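Local atomic coordinates of ribonucleoside-diphosphate reductase (Pseudomonas aeruginosa, PDB entry 5IM3), a protein that probably catalyses the reduction of ribonucleoside diphosphates to the deoxyribonucleotides needed for DNA synthesis, and binds the allosteric effector dATP at ATP-cone and barrel sites. Residues L465-K469 / K550-M554; M492-F496 / Y892-F897; L275-L280 / M328-I332; R367-S371 / V637-Y642; V578-H582 / L592-K596. One frame throughout, in Å; residues are numbered along the deposited sequence.

Interaction 1 (L465-K469 / K550-M554); sequences LELRK and KMLSM
Lys-550 NZ donates to Glu-466 OE1 at 2.8 Å, the one hydrogen bond, also a salt bridge, between 465-469 and 550-554. The ammonium meets the carboxylate on its anti side, 28° out of plane. Lys-550 gets there with CG anti to the backbone N and a bend at chi2 (67°), so that its chain meets that of Glu-466 at about a right angle. Lys-469 forms a longer ion pair with the same oxygen, Lys-469 NZ to Glu-466 OE1 being 3.9 Å, and the shared anion probably offsets the closeness of the two lysines. This three-residue salt-bridge network bridges a type I beta turn, Glu-466 to Lys-469, and a helix of the ribonucleotide reductase barrel domain. The turn is closed by Lys-469 N donating to Glu-466 O, while Lys-469 O accepts from His-479. On the helix, Lys-550 O takes both Met-554 N and the hydroxyl of Ser-553, from the same face of its plane. Beside the ion pairs, Leu-465 CD1 lies 3.7 Å from both Lys-550 CG and Met-551 CG. Met-554, bent at chi2 and chi3, sets its CG 3.2 Å from Leu-465 O and its CE 3.5 Å from Lys-469 CE.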
# COMPACT_ATOMS: atom_id res chain seq x y z
N LEU A 465 19.74 -15.28 10.23
CA LEU A 465 19.57 -14.19 9.27
C LEU A 465 18.74 -13.05 9.84
O LEU A 465 18.82 -11.93 9.33
CB LEU A 465 18.90 -14.71 7.99
CG LEU A 465 19.58 -15.87 7.27
CD1 LEU A 465 18.80 -16.23 6.02
CD2 LEU A 465 21.01 -15.54 6.92
N GLU A 466 17.94 -13.30 10.88
CA GLU A 466 16.99 -12.31 11.38
C GLU A 466 17.45 -11.64 12.66
O GLU A 466 16.69 -10.85 13.24
CB GLU A 466 15.63 -12.96 11.61
CG GLU A 466 15.06 -13.66 10.39
CD GLU A 466 13.56 -13.85 10.48
OE1 GLU A 466 12.93 -14.15 9.45
OE2 GLU A 466 13.01 -13.69 11.59
N LEU A 467 18.67 -11.92 13.11
CA LEU A 467 19.13 -11.42 14.40
C LEU A 467 19.14 -9.89 14.49
O LEU A 467 19.11 -9.35 15.60
CB LEU A 467 20.53 -11.96 14.71
CG LEU A 467 20.62 -13.43 15.11
CD1 LEU A 467 22.07 -13.89 15.17
CD2 LEU A 467 19.93 -13.67 16.45
N ARG A 468 19.18 -9.18 13.36
CA ARG A 468 19.29 -7.73 13.38
C ARG A 468 18.01 -7.02 12.93
O ARG A 468 18.04 -5.82 12.63
CB ARG A 468 20.47 -7.29 12.51
CG ARG A 468 21.83 -7.75 13.03
CD ARG A 468 22.19 -7.09 14.36
NE ARG A 468 22.27 -5.64 14.23
CZ ARG A 468 23.40 -4.95 14.07
NH1 ARG A 468 24.58 -5.57 14.03
NH2 ARG A 468 23.36 -3.63 13.97
N LYS A 469 16.88 -7.72 12.90
CA LYS A 469 15.60 -7.06 12.66
C LYS A 469 15.29 -6.09 13.79
O LYS A 469 15.60 -6.34 14.95
CB LYS A 469 14.48 -8.09 12.52
CG LYS A 469 14.38 -8.76 11.16
CD LYS A 469 13.06 -9.51 11.02
CE LYS A 469 12.79 -9.92 9.58
NZ LYS A 469 11.46 -10.57 9.38
N LYS A 550 16.11 -14.86 1.05
CA LYS A 550 16.01 -14.42 2.43
C LYS A 550 17.30 -13.74 2.88
O LYS A 550 17.27 -12.73 3.59
CB LYS A 550 15.68 -15.61 3.33
CG LYS A 550 15.49 -15.26 4.80
CD LYS A 550 14.25 -14.41 5.02
CE LYS A 550 13.95 -14.24 6.50
NZ LYS A 550 12.75 -13.38 6.72
N MET A 551 18.45 -14.29 2.48
CA MET A 551 19.72 -13.69 2.84
C MET A 551 19.85 -12.27 2.28
O MET A 551 20.31 -11.36 2.98
CB MET A 551 20.87 -14.57 2.35
CG MET A 551 20.92 -15.95 3.01
SD MET A 551 21.83 -17.18 2.06
CE MET A 551 23.48 -16.49 2.08
N LEU A 552 19.44 -12.07 1.03
CA LEU A 552 19.57 -10.75 0.43
C LEU A 552 18.56 -9.76 0.99
O LEU A 552 18.87 -8.57 1.13
CB LEU A 552 19.45 -10.84 -1.09
CG LEU A 552 20.49 -11.72 -1.78
CD1 LEU A 552 20.28 -11.71 -3.29
CD2 LEU A 552 21.92 -11.30 -1.43
N SER A 553 17.35 -10.23 1.33
CA SER A 553 16.35 -9.32 1.88
C SER A 553 16.74 -8.86 3.28
O SER A 553 16.49 -7.71 3.65
CB SER A 553 14.98 -9.99 1.89
OG SER A 553 14.95 -11.09 2.79
N MET A 554 17.36 -9.74 4.07
CA MET A 554 17.85 -9.32 5.39
C MET A 554 19.03 -8.37 5.26
O MET A 554 19.12 -7.38 6.00
CB MET A 554 18.24 -10.54 6.22
CG MET A 554 17.06 -11.36 6.73
SD MET A 554 15.95 -10.43 7.80
CE MET A 554 14.66 -9.98 6.62

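Interaction 2 (M492-F496 / Y892-F897); sequences MKRVF and YRMAWF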
# COMPACT_ATOMS: atom_id res chain seq x y z
N MET A 492 26.06 -21.59 -3.55
CA MET A 492 25.91 -20.73 -4.71
C MET A 492 25.67 -21.55 -5.98
O MET A 492 24.89 -21.15 -6.84
CB MET A 492 27.14 -19.85 -4.88
CG MET A 492 27.43 -18.94 -3.69
SD MET A 492 26.09 -17.80 -3.31
CE MET A 492 25.95 -16.89 -4.85
N LYS A 493 26.34 -22.70 -6.10
CA LYS A 493 26.08 -23.59 -7.22
C LYS A 493 24.61 -24.00 -7.26
O LYS A 493 23.99 -24.04 -8.33
CB LYS A 493 26.97 -24.83 -7.14
CG LYS A 493 28.44 -24.59 -7.45
CD LYS A 493 29.21 -25.90 -7.45
CE LYS A 493 30.67 -25.71 -7.82
NZ LYS A 493 31.42 -27.00 -7.83
N ARG A 494 24.03 -24.31 -6.10
CA ARG A 494 22.63 -24.70 -6.05
C ARG A 494 21.71 -23.52 -6.36
O ARG A 494 20.62 -23.71 -6.91
CB ARG A 494 22.29 -25.29 -4.68
CG ARG A 494 23.07 -26.56 -4.34
CD ARG A 494 22.55 -27.77 -5.11
NE ARG A 494 23.35 -28.97 -4.87
CZ ARG A 494 23.19 -29.78 -3.83
NH1 ARG A 494 22.26 -29.53 -2.92
NH2 ARG A 494 23.97 -30.85 -3.69
N VAL A 495 22.13 -22.30 -6.03
CA VAL A 495 21.36 -21.12 -6.42
C VAL A 495 21.38 -20.96 -7.93
O VAL A 495 20.33 -20.81 -8.58
CB VAL A 495 21.91 -19.87 -5.71
CG1 VAL A 495 21.23 -18.60 -6.24
CG2 VAL A 495 21.72 -19.98 -4.20
N PHE A 496 22.58 -20.98 -8.53
CA PHE A 496 22.70 -20.83 -9.97
C PHE A 496 21.90 -21.89 -10.72
O PHE A 496 21.37 -21.62 -11.80
CB PHE A 496 24.17 -20.91 -10.38
CG PHE A 496 24.91 -19.61 -10.26
CD1 PHE A 496 24.90 -18.89 -9.08
CD2 PHE A 496 25.64 -19.11 -11.33
CE1 PHE A 496 25.58 -17.69 -8.97
CE2 PHE A 496 26.33 -17.92 -11.23
CZ PHE A 496 26.30 -17.20 -10.05
N TYR A 892 25.43 -9.78 -6.12
CA TYR A 892 26.17 -10.72 -5.28
C TYR A 892 26.40 -12.06 -5.96
O TYR A 892 27.29 -12.81 -5.53
CB TYR A 892 25.46 -10.88 -3.94
CG TYR A 892 25.57 -9.62 -3.11
CD1 TYR A 892 26.73 -9.33 -2.41
CD2 TYR A 892 24.53 -8.70 -3.06
CE1 TYR A 892 26.85 -8.17 -1.66
CE2 TYR A 892 24.64 -7.53 -2.32
CZ TYR A 892 25.79 -7.27 -1.62
OH TYR A 892 25.90 -6.11 -0.88
N ARG A 893 25.64 -12.39 -7.01
CA ARG A 893 26.06 -13.45 -7.91
C ARG A 893 27.35 -13.07 -8.62
O ARG A 893 28.28 -13.89 -8.73
CB ARG A 893 24.97 -13.74 -8.94
CG ARG A 893 23.77 -14.51 -8.42
CD ARG A 893 22.96 -15.09 -9.57
NE ARG A 893 21.66 -15.59 -9.13
CZ ARG A 893 20.97 -16.54 -9.75
NH1 ARG A 893 21.47 -17.13 -10.83
NH2 ARG A 893 19.79 -16.93 -9.27
N MET A 894 27.43 -11.83 -9.12
CA MET A 894 28.63 -11.37 -9.81
C MET A 894 29.84 -11.38 -8.89
O MET A 894 30.93 -11.79 -9.29
CB MET A 894 28.39 -9.97 -10.38
CG MET A 894 29.59 -9.35 -11.07
SD MET A 894 29.30 -7.62 -11.53
CE MET A 894 30.85 -7.23 -12.33
N ALA A 895 29.66 -10.92 -7.65
CA ALA A 895 30.76 -10.91 -6.69
C ALA A 895 31.34 -12.31 -6.52
O ALA A 895 32.57 -12.49 -6.50
CB ALA A 895 30.29 -10.36 -5.35
N TRP A 896 30.48 -13.31 -6.38
CA TRP A 896 30.93 -14.69 -6.27
C TRP A 896 31.52 -15.18 -7.60
O TRP A 896 32.58 -15.80 -7.63
CB TRP A 896 29.77 -15.58 -5.83
CG TRP A 896 30.11 -17.03 -5.71
CD1 TRP A 896 30.90 -17.61 -4.76
CD2 TRP A 896 29.66 -18.09 -6.55
NE1 TRP A 896 30.97 -18.97 -4.96
CE2 TRP A 896 30.21 -19.29 -6.06
CE3 TRP A 896 28.83 -18.14 -7.68
CZ2 TRP A 896 29.98 -20.52 -6.66
CZ3 TRP A 896 28.60 -19.36 -8.28
CH2 TRP A 896 29.17 -20.54 -7.76
N PHE A 897 30.83 -14.88 -8.70
CA PHE A 897 31.28 -15.34 -10.01
C PHE A 897 32.66 -14.79 -10.36
O PHE A 897 33.39 -15.40 -11.15
CB PHE A 897 30.25 -14.93 -11.07
CG PHE A 897 30.47 -15.56 -12.41
CD1 PHE A 897 30.23 -16.91 -12.61
CD2 PHE A 897 30.89 -14.79 -13.49
CE1 PHE A 897 30.42 -17.49 -13.85
CE2 PHE A 897 31.08 -15.36 -14.73
CZ PHE A 897 30.85 -16.71 -14.91
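Met-492 and Phe-496 of helix 489-496 face Arg-893 and Trp-896 of helix 885-897, the two short segments running closer to antiparallel than parallel. Their axes approach to 11.7 Å at a signed crossing angle of -127°, a wide separation filled by large side chains. A chi1 of 179° swings the indole of Trp-896 away from its backbone N, and Met-492 lies over one face of it. Met-492 CB stands 3.3 Å from the centroid of the six-membered ring, almost on its normal, a CH-pi contact. Farther along the same residue, SD is 4.9 Å from the centroid of the five-membered ring, a distant Met-aromatic contact. Trp-896 also turns its edge to the face of Phe-496, a T-shaped pair with planes at 67°; Trp-896 CZ3 approaches Phe-496 CE1 to 3.5 Å. The opposite face of the phenyl ring is covered by Arg-893, NH1 standing over the face and CD 3.7 Å from Phe-496 CE1. The cation-pi term is at most weak, with Arg-893 CZ 5.0 Å from the ring centroid. Val-495 CG1 covers one face of the guanidinium, 3.7 Å from Arg-893 NH2. No hydrogen bond joins the segments: Arg-893 NE pairs with Asp-889, and Trp-896 NE1 donates to Asp-489. Both helices belong to the barrel domain, and Trp-548 of helix 544-558 touches Met-492 and Val-495. With the polar ends tied to other partners, the contact between these segments probably rests largely on dispersion and ring electrostatics, the phenyl of Phe-496 being held between an indole edge and an arginine chain.

Interaction 3 (L275-L280 / M328-I332); sequences LKEFDL and MGLAI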
# COMPACT_ATOMS: atom_id res chain seq x y z
N LEU A 275 62.70 3.56 25.66
CA LEU A 275 63.01 4.56 24.65
C LEU A 275 64.18 5.45 25.06
O LEU A 275 64.77 6.11 24.21
CB LEU A 275 61.78 5.42 24.35
CG LEU A 275 60.57 4.71 23.73
CD1 LEU A 275 59.64 5.72 23.05
CD2 LEU A 275 60.97 3.62 22.75
N LYS A 276 64.53 5.48 26.35
CA LYS A 276 65.73 6.18 26.78
C LYS A 276 67.00 5.49 26.31
O LYS A 276 68.07 6.11 26.32
CB LYS A 276 65.76 6.31 28.30
CG LYS A 276 64.73 7.25 28.87
CD LYS A 276 64.77 7.27 30.38
CE LYS A 276 63.78 8.27 30.94
NZ LYS A 276 63.72 8.23 32.43
N GLU A 277 66.92 4.23 25.90
CA GLU A 277 68.08 3.52 25.37
C GLU A 277 68.44 3.96 23.95
O GLU A 277 69.45 3.49 23.42
CB GLU A 277 67.83 2.01 25.40
CG GLU A 277 67.59 1.44 26.79
CD GLU A 277 67.17 -0.02 26.77
OE1 GLU A 277 66.92 -0.55 25.67
OE2 GLU A 277 67.07 -0.63 27.86
N PHE A 278 67.65 4.83 23.34
CA PHE A 278 67.97 5.36 22.02
C PHE A 278 68.94 6.53 22.15
O PHE A 278 69.08 7.14 23.21
CB PHE A 278 66.70 5.83 21.30
CG PHE A 278 65.89 4.72 20.70
CD1 PHE A 278 64.95 4.04 21.46
CD2 PHE A 278 66.04 4.37 19.37
CE1 PHE A 278 64.20 3.02 20.90
CE2 PHE A 278 65.29 3.36 18.81
CZ PHE A 278 64.36 2.68 19.58
N ASP A 279 69.60 6.84 21.04
CA ASP A 279 70.48 8.00 20.97
C ASP A 279 69.62 9.19 20.57
O ASP A 279 69.43 9.48 19.39
CB ASP A 279 71.62 7.76 19.99
CG ASP A 279 72.68 8.84 20.05
OD1 ASP A 279 72.31 10.03 20.13
OD2 ASP A 279 73.88 8.50 20.03
N LEU A 280 69.09 9.89 21.57
CA LEU A 280 68.12 10.94 21.30
C LEU A 280 68.74 12.13 20.58
O LEU A 280 68.05 12.81 19.81
CB LEU A 280 67.47 11.39 22.61
CG LEU A 280 66.80 10.26 23.41
CD1 LEU A 280 66.29 10.77 24.75
CD2 LEU A 280 65.67 9.63 22.61
N MET A 328 60.27 4.82 17.03
CA MET A 328 61.11 4.25 18.08
C MET A 328 60.47 3.01 18.69
O MET A 328 61.11 1.97 18.84
CB MET A 328 61.38 5.30 19.16
CG MET A 328 62.30 6.45 18.73
SD MET A 328 62.27 7.86 19.86
CE MET A 328 63.21 7.22 21.24
N GLY A 329 59.18 3.10 19.03
CA GLY A 329 58.49 1.96 19.61
C GLY A 329 58.52 0.74 18.72
O GLY A 329 58.59 -0.39 19.21
N LEU A 330 58.49 0.94 17.40
CA LEU A 330 58.57 -0.17 16.46
C LEU A 330 59.99 -0.67 16.25
O LEU A 330 60.16 -1.72 15.62
CB LEU A 330 57.97 0.26 15.11
CG LEU A 330 56.46 0.49 15.11
CD1 LEU A 330 56.00 1.02 13.76
CD2 LEU A 330 55.71 -0.79 15.47
N ALA A 331 61.00 0.03 16.76
CA ALA A 331 62.40 -0.34 16.56
C ALA A 331 63.13 -0.67 17.86
O ALA A 331 64.36 -0.77 17.85
CB ALA A 331 63.14 0.77 15.82
N ILE A 332 62.42 -0.85 18.98
CA ILE A 332 63.08 -1.10 20.25
C ILE A 332 63.84 -2.42 20.29
O ILE A 332 64.57 -2.68 21.25
CB ILE A 332 62.08 -1.09 21.43
CG1 ILE A 332 60.94 -2.08 21.19
CG2 ILE A 332 61.54 0.30 21.67
CD1 ILE A 332 60.08 -2.32 22.41
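Met-328, in the last turns of helix 319-330, packs against Leu-275, Phe-278 and Leu-280. Its CB lies over one face of the Phe-278 ring, 4.2 Å from the centroid, a CH-pi contact; SD follows above the same ring at 5.0 Å from the centroid, a distant Met-aromatic contact. The thioether chain runs antiparallel to the phenylalanine side chain over the ring face. A bend at chi3 (74°) brings CE in among the loop residues, 3.5 Å from Leu-275 O and against Phe-278 CD1 and Leu-280 CD2. Met-328 O accepts from Ala-331 N and also has Phe-278 CZ at 3.4 Å. The contact joins a 3-10 turn and the start of helix 280-286, where Asp-279 is the N-cap, to the C-terminal end of a helix in the all-alpha domain. Gly-329 gives Leu-275 CD2 only its backbone to approach. Ala-331 reaches the far end of the phenyl ring loosely, while Phe-344 of helix 337-349 touches the Ala-331 methyl. Ile-332 then offers CG2 at the edge of the Phe-278 ring, near its plane, and 3.5 Å from Leu-275 CD2; Arg-337 makes a cation-pi contact with Phe-278.

Interaction 4 (R367-S371 / V637-Y642); sequences RPQLS and VIDINY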
# COMPACT_ATOMS: atom_id res chain seq x y z
N ARG A 367 53.67 -1.99 27.73
CA ARG A 367 52.82 -3.09 27.29
C ARG A 367 51.97 -2.64 26.12
O ARG A 367 50.75 -2.45 26.26
CB ARG A 367 51.95 -3.60 28.45
CG ARG A 367 52.78 -4.07 29.64
CD ARG A 367 52.04 -5.08 30.51
NE ARG A 367 52.97 -5.90 31.28
CZ ARG A 367 52.62 -6.95 32.02
NH1 ARG A 367 51.35 -7.32 32.11
NH2 ARG A 367 53.55 -7.63 32.68
N PRO A 368 52.57 -2.47 24.94
CA PRO A 368 51.85 -1.83 23.82
C PRO A 368 50.92 -2.80 23.11
O PRO A 368 51.34 -3.87 22.66
CB PRO A 368 52.98 -1.37 22.90
CG PRO A 368 54.09 -2.35 23.16
CD PRO A 368 53.96 -2.79 24.60
N GLN A 369 49.65 -2.42 23.01
CA GLN A 369 48.69 -3.14 22.18
C GLN A 369 48.80 -2.59 20.76
O GLN A 369 48.13 -1.62 20.39
CB GLN A 369 47.28 -2.99 22.74
CG GLN A 369 46.21 -3.72 21.96
CD GLN A 369 45.77 -5.01 22.61
OE1 GLN A 369 46.49 -5.59 23.44
NE2 GLN A 369 44.57 -5.46 22.26
N LEU A 370 49.65 -3.23 19.95
CA LEU A 370 49.90 -2.78 18.59
C LEU A 370 48.92 -3.36 17.57
O LEU A 370 48.78 -2.79 16.48
CB LEU A 370 51.33 -3.14 18.17
CG LEU A 370 52.43 -2.54 19.04
CD1 LEU A 370 53.80 -2.93 18.50
CD2 LEU A 370 52.30 -1.02 19.12
N SER A 371 48.26 -4.46 17.90
CA SER A 371 47.25 -5.06 17.04
C SER A 371 46.00 -5.30 17.87
O SER A 371 46.08 -5.74 19.02
CB SER A 371 47.74 -6.38 16.44
OG SER A 371 48.95 -6.20 15.73
N VAL A 637 55.92 -5.41 14.42
CA VAL A 637 54.72 -5.34 15.27
C VAL A 637 54.49 -6.66 15.98
O VAL A 637 54.06 -6.70 17.14
CB VAL A 637 53.50 -4.93 14.42
CG1 VAL A 637 52.20 -5.28 15.14
CG2 VAL A 637 53.55 -3.45 14.11
N ILE A 638 54.78 -7.78 15.30
CA ILE A 638 54.53 -9.10 15.87
C ILE A 638 55.33 -9.30 17.15
O ILE A 638 54.82 -9.82 18.15
CB ILE A 638 54.85 -10.19 14.83
CG1 ILE A 638 54.15 -9.88 13.50
CG2 ILE A 638 54.50 -11.57 15.39
CD1 ILE A 638 53.12 -10.87 13.07
N ASP A 639 56.60 -8.90 17.13
CA ASP A 639 57.48 -9.13 18.27
C ASP A 639 57.22 -8.15 19.41
O ASP A 639 57.36 -8.53 20.58
CB ASP A 639 58.94 -9.03 17.83
CG ASP A 639 59.29 -10.02 16.74
OD1 ASP A 639 58.70 -11.13 16.72
OD2 ASP A 639 60.15 -9.70 15.90
N ILE A 640 56.87 -6.91 19.09
CA ILE A 640 56.70 -5.89 20.13
C ILE A 640 55.34 -6.01 20.80
O ILE A 640 55.19 -5.66 21.97
CB ILE A 640 56.91 -4.49 19.53
CG1 ILE A 640 58.20 -4.44 18.70
CG2 ILE A 640 56.94 -3.45 20.63
CD1 ILE A 640 59.42 -4.96 19.43
N ASN A 641 54.34 -6.49 20.07
CA ASN A 641 52.97 -6.51 20.57
C ASN A 641 52.90 -7.26 21.90
O ASN A 641 53.44 -8.36 22.04
CB ASN A 641 52.06 -7.16 19.54
CG ASN A 641 50.59 -6.97 19.84
OD1 ASN A 641 50.08 -5.85 19.78
ND2 ASN A 641 49.91 -8.05 20.16
N TYR A 642 52.23 -6.66 22.88
CA TYR A 642 51.99 -7.30 24.16
C TYR A 642 50.72 -8.14 24.07
O TYR A 642 49.66 -7.64 23.67
CB TYR A 642 51.86 -6.28 25.30
CG TYR A 642 51.53 -6.93 26.62
CD1 TYR A 642 52.51 -7.59 27.36
CD2 TYR A 642 50.24 -6.90 27.13
CE1 TYR A 642 52.21 -8.20 28.56
CE2 TYR A 642 49.92 -7.51 28.34
CZ TYR A 642 50.91 -8.15 29.05
OH TYR A 642 50.61 -8.75 30.25
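Tyr-642 N donates to Pro-368 O at 2.9 Å in a nearly straight bond, N-H...O angle 173°, one of three hydrogen bonds between 367-371 and the residues that follow helix 620-640. The other two converge on one amide oxygen: Asn-641 OD1 accepts from Leu-370 N at 2.7 Å, nearly along its C=O axis, and from Ser-371 N at 3.0 Å, which comes from above the carbonyl plane. Asn-641 is the first residue to leave the helix, and its chi1 of -168° turns this oxygen to the loop. Among the apolar contacts, Leu-370 places CB 3.8 Å from Val-637 CG1 and CD1 3.6 Å from Ile-640 CB, while the Pro-368 ring rests against Ile-640 CG2. Over one face of the Tyr-642 ring runs the extended chain of Arg-367, with CD 3.7 Å from the centroid in a CH-pi contact; the guanidinium plane is tilted 30° from the ring. Ser-371 OG has its hydrogen bond with Asn-603 of strand 600-608. The loop leads into strand 373-377 of the ten-stranded alpha-beta barrel, and a bound dATP lies about 8 Å from the side chain of Arg-367. A single buried asparagine oxygen thus satisfies two successive backbone N-H groups, which, with the backbone bond to Pro-368 O, probably helps set the path of the loop, while the Arg-367 chain lies over the Tyr-642 ring at the more exposed end.

Interaction 5 (V578-H582 / L592-K596); sequences VGVVH and LNTNK
Asn-593 lays its amide against the backbone of Gly-579 and Val-580, while one residue on Thr-594 meets the edge of the His-582 ring. The Asn-593 side chain, with CG anti to the carbonyl carbon (chi1 -67°), approaches the facing segment so closely that ND2 lies 3.3 Å from Gly-579 CA. Gly-579, having no side chain, lets the amide lie directly against its backbone. ND2 donates to Gln-575 O outside the segments; a water near Val-578 O adds at most a weak bond. Val-581 crosses the Asn-593 side chain at about a right angle, with CG2 3.4 Å from OD1, whereas its N-H goes to Asn-570. Thr-594 OG1 lies near the plane of the imidazole, hydrogen-bonded to His-582 ND1 at 3.1 Å; the proton could come from either partner. NE2 at the far side of the ring bonds to Asp-514. A further water joins the two segments by accepting from His-582 N at 2.8 Å and donating to Leu-592 O at 2.9 Å, with Thr-594 OG1 also bonded to it. No direct backbone hydrogen bond joins the segments; Asn-593 CA approaches Val-580 O at 3.4 Å as a CA-H...O contact. Both segments belong to the loop region of the barrel domain that leads into strand 600-608, and Thr-594 touches strand 373-377. The two segments are thus joined by a side-chain bond and water bridges in place of backbone pairing, and Asp-514 would probably help fix the orientation of the imidazole.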
# COMPACT_ATOMS: atom_id res chain seq x y z
N VAL A 578 48.43 -26.50 7.54
CA VAL A 578 48.60 -26.49 8.99
C VAL A 578 47.33 -26.01 9.68
O VAL A 578 47.29 -25.90 10.91
CB VAL A 578 49.82 -25.62 9.37
CG1 VAL A 578 49.49 -24.13 9.23
CG2 VAL A 578 50.32 -25.94 10.76
N GLY A 579 46.28 -25.74 8.91
CA GLY A 579 45.04 -25.31 9.51
C GLY A 579 43.99 -24.98 8.46
O GLY A 579 44.19 -25.22 7.26
N VAL A 580 42.88 -24.43 8.94
CA VAL A 580 41.71 -24.13 8.13
C VAL A 580 41.23 -22.73 8.50
O VAL A 580 41.26 -22.34 9.67
CB VAL A 580 40.59 -25.17 8.35
CG1 VAL A 580 39.27 -24.72 7.71
CG2 VAL A 580 41.01 -26.53 7.80
N VAL A 581 40.78 -21.98 7.50
CA VAL A 581 40.15 -20.68 7.73
C VAL A 581 38.68 -20.92 8.08
O VAL A 581 37.91 -21.42 7.26
CB VAL A 581 40.28 -19.76 6.51
CG1 VAL A 581 39.75 -18.37 6.84
CG2 VAL A 581 41.73 -19.69 6.05
N HIS A 582 38.30 -20.54 9.30
CA HIS A 582 36.97 -20.83 9.80
C HIS A 582 36.01 -19.65 9.67
O HIS A 582 34.80 -19.84 9.79
CB HIS A 582 37.05 -21.25 11.28
CG HIS A 582 37.67 -22.60 11.48
ND1 HIS A 582 38.74 -22.81 12.32
CD2 HIS A 582 37.36 -23.81 10.96
CE1 HIS A 582 39.07 -24.08 12.31
NE2 HIS A 582 38.25 -24.72 11.49
N LEU A 592 42.67 -15.89 8.10
CA LEU A 592 43.71 -16.59 8.84
C LEU A 592 43.12 -17.80 9.55
O LEU A 592 41.94 -17.83 9.90
CB LEU A 592 44.37 -15.65 9.86
CG LEU A 592 45.05 -14.40 9.31
CD1 LEU A 592 45.50 -13.50 10.45
CD2 LEU A 592 46.23 -14.77 8.43
N ASN A 593 43.97 -18.80 9.79
CA ASN A 593 43.55 -20.02 10.46
C ASN A 593 43.29 -19.78 11.94
O ASN A 593 43.91 -18.93 12.58
CB ASN A 593 44.62 -21.11 10.32
CG ASN A 593 44.79 -21.59 8.89
OD1 ASN A 593 43.94 -21.34 8.03
ND2 ASN A 593 45.89 -22.29 8.63
N THR A 594 42.37 -20.57 12.50
CA THR A 594 42.11 -20.58 13.93
C THR A 594 41.94 -22.01 14.40
O THR A 594 41.59 -22.90 13.62
CB THR A 594 40.85 -19.77 14.29
OG1 THR A 594 39.77 -20.16 13.43
CG2 THR A 594 41.10 -18.28 14.14
N ASN A 595 42.20 -22.23 15.68
CA ASN A 595 41.91 -23.53 16.29
C ASN A 595 41.92 -23.38 17.81
O ASN A 595 41.97 -22.26 18.35
CB ASN A 595 42.90 -24.60 15.82
CG ASN A 595 44.33 -24.33 16.23
OD1 ASN A 595 44.61 -23.98 17.38
ND2 ASN A 595 45.25 -24.50 15.29
N LYS A 596 41.86 -24.52 18.49
CA LYS A 596 41.85 -24.59 19.94
C LYS A 596 42.95 -23.72 20.57
O LYS A 596 42.75 -23.12 21.63
CB LYS A 596 42.01 -26.06 20.33
CG LYS A 596 41.95 -26.40 21.80
CD LYS A 596 41.85 -27.92 21.97
CE LYS A 596 43.11 -28.66 21.49
NZ LYS A 596 44.22 -28.57 22.47
O HOH W 1 47.11 -22.79 11.67
O HOH W 2 44.66 -22.10 5.84
O HOH W 3 39.55 -18.86 11.19

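In the fold
Interactions 3 and 5 are the more buried contacts; 1, 2 and 4 are only partly buried, 4 reaching the surface at Arg-367. Interactions 1 and 2 touch through Leu-552 and Tyr-892, and helix 544-558 serves both, giving 1 its charged partner and packing on 2. Interactions 3 and 4 also meet, Leu-330 on Val-637 and Ile-332 on Ile-640, so helix 620-640 links the all-alpha region to the barrel. Interaction 5 stands apart, about 8 Å from interaction 4 at the nearest atoms. Chemistry follows place: ion pairs among partly exposed side chains in 1, aromatic and methionine packing in 2 and 3, asparagine-to-backbone bonds in 4, a histidine-threonine bond and water bridges within one loop region in 5.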